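Local coordinates for inner kinetochore subunit cnp3 (PDB 6O2D), which helps build the inner kinetochore on centromeric DNA as a platform for outer kinetochore assembly and dimerises through its cupin domain, at residues E99-N103 against A104-R108. Sequence-based numbering, arbitrary orientation.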
loop_
_atom_site.group_PDB
_atom_site.type_symbol
_atom_site.label_atom_id
_atom_site.label_comp_id
_atom_site.label_asym_id
_atom_site.label_seq_id
_atom_site.Cartn_x
_atom_site.Cartn_y
_atom_site.Cartn_z
ATOM N N GLU B 99 11.010 14.615 -7.188
ATOM C CA GLU B 99 11.358 14.154 -8.525
ATOM C C GLU B 99 11.956 12.765 -8.384
ATOM O O GLU B 99 12.920 12.566 -7.631
ATOM C CB GLU B 99 12.348 15.095 -9.201
ATOM C CG GLU B 99 12.754 14.693 -10.608
ATOM C CD GLU B 99 14.255 14.803 -10.827
ATOM O OE1 GLU B 99 14.704 14.747 -11.990
ATOM O OE2 GLU B 99 14.995 14.939 -9.835
ATOM N N VAL B 100 11.379 11.810 -9.097
ATOM C CA VAL B 100 11.737 10.413 -8.933
ATOM C C VAL B 100 12.139 9.799 -10.272
ATOM O O VAL B 100 11.539 10.096 -11.311
ATOM C CB VAL B 100 10.588 9.645 -8.246
ATOM C CG1 VAL B 100 9.280 10.003 -8.889
ATOM C CG2 VAL B 100 10.828 8.151 -8.303
ATOM N N THR B 101 13.206 8.991 -10.234
ATOM C CA THR B 101 13.681 8.125 -11.314
ATOM C C THR B 101 13.352 6.665 -11.078
ATOM O O THR B 101 13.723 6.087 -10.044
ATOM C CB THR B 101 15.182 8.261 -11.591
ATOM O OG1 THR B 101 15.664 9.603 -11.397
ATOM C CG2 THR B 101 15.686 7.405 -12.831
ATOM N N VAL B 102 12.663 6.083 -12.059
ATOM C CA VAL B 102 12.487 4.646 -12.149
ATOM C C VAL B 102 13.086 4.234 -13.481
ATOM O O VAL B 102 12.495 4.501 -14.533
ATOM C CB VAL B 102 11.011 4.226 -12.056
ATOM C CG1 VAL B 102 10.871 2.716 -12.184
ATOM C CG2 VAL B 102 10.395 4.729 -10.779
ATOM N N ASN B 103 14.254 3.583 -13.443
ATOM C CA ASN B 103 14.900 3.011 -14.636
ATOM C C ASN B 103 15.166 4.055 -15.724
ATOM O O ASN B 103 14.805 3.880 -16.891
ATOM C CB ASN B 103 14.088 1.839 -15.193
ATOM C CG ASN B 103 14.209 0.602 -14.330
ATOM O OD1 ASN B 103 15.030 0.557 -13.404
ATOM N ND2 ASN B 103 13.402 -0.409 -14.623
ATOM N N ALA B 104 15.811 5.150 -15.331
ATOM C CA ALA B 104 16.248 6.221 -16.226
ATOM C C ALA B 104 15.094 6.944 -16.918
ATOM O O ALA B 104 15.328 7.690 -17.875
ATOM C CB ALA B 104 17.249 5.709 -17.275
ATOM N N THR B 105 13.861 6.756 -16.456
ATOM C CA THR B 105 12.728 7.591 -16.843
ATOM C C THR B 105 12.350 8.407 -15.611
ATOM O O THR B 105 12.115 7.836 -14.542
ATOM C CB THR B 105 11.544 6.743 -17.324
ATOM O OG1 THR B 105 11.850 6.129 -18.587
ATOM C CG2 THR B 105 10.306 7.603 -17.462
ATOM N N THR B 106 12.317 9.733 -15.753
ATOM C CA THR B 106 12.147 10.653 -14.629
ATOM C C THR B 106 10.831 11.426 -14.704
ATOM O O THR B 106 10.376 11.805 -15.791
ATOM C CB THR B 106 13.334 11.622 -14.577
ATOM O OG1 THR B 106 14.548 10.867 -14.485
ATOM C CG2 THR B 106 13.227 12.550 -13.393
ATOM N N PHE B 107 10.213 11.622 -13.535
ATOM C CA PHE B 107 8.925 12.288 -13.397
ATOM C C PHE B 107 8.860 12.996 -12.048
ATOM O O PHE B 107 9.551 12.616 -11.104
ATOM C CB PHE B 107 7.761 11.283 -13.502
ATOM C CG PHE B 107 7.854 10.098 -12.541
ATOM C CD1 PHE B 107 8.906 9.196 -12.601
ATOM C CD2 PHE B 107 6.869 9.886 -11.585
ATOM C CE1 PHE B 107 8.978 8.111 -11.704
ATOM C CE2 PHE B 107 6.933 8.797 -10.715
ATOM C CZ PHE B 107 7.984 7.915 -10.771
ATOM N N ARG B 108 8.083 14.058 -11.949
ATOM C CA ARG B 108 7.833 14.574 -10.613
ATOM C C ARG B 108 6.337 14.542 -10.340
ATOM O O ARG B 108 5.521 14.257 -11.228
ATOM C CB ARG B 108 8.486 15.935 -10.417
ATOM C CG ARG B 108 8.609 16.558 -11.766
ATOM C CD ARG B 108 9.158 18.008 -12.040
ATOM N NE ARG B 108 8.114 19.025 -12.258
ATOM C CZ ARG B 108 8.326 20.302 -12.693
ATOM N NH1 ARG B 108 7.288 21.121 -12.828
ATOM N NH2 ARG B 108 9.501 20.743 -13.255
#
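Phe107 carries CG between its backbone N and carbonyl carbon (chi1 54°), which swings the ring across the strand pair onto Val100. Val100 holds CG1 in the same kind of position (chi1 46°), and this places the methyl over one face of the ring. The model sets the two closer than carbons can sit, and the exact spacing is doubtful. The two residues belong to a beta hairpin of the cupin domain, with strands 98-102 and 105-109 joined by a type I' turn from Val102 to Thr105. Val102 meets the ring differently: its CG2 sits at the ring edge, 3.8 Å from Phe107 CE1. Phe115, on strand 113-117, adds an edge-to-face partner for Phe107 and also touches both valines. Ile17 of the second subunit packs on Phe107 as well, so the hairpin takes part in the dimer contact. A serine in place of Phe107 would take the ring from both valines and would probably open a gap beside Phe115 and Ile17 of the second subunit.

The backbone closes the hairpin with four hydrogen bonds. Val100 and Phe107 exchange two; Val100 N to Phe107 O is 2.8 Å. Val102 and Thr105 exchange the other two, and Thr105 N reaches Val102 O at 3.3 Å. Thr101 and Thr106 lie on the other face of the hairpin as a non-hydrogen-bonded pair. Thr101 OG1 has a weak hydrogen bond to Ser124 OG. At the turn, Asn103 ND2 bonds to OD1 of Asn121, and Asn103 OD1 accepts from the backbone N of Tyr122.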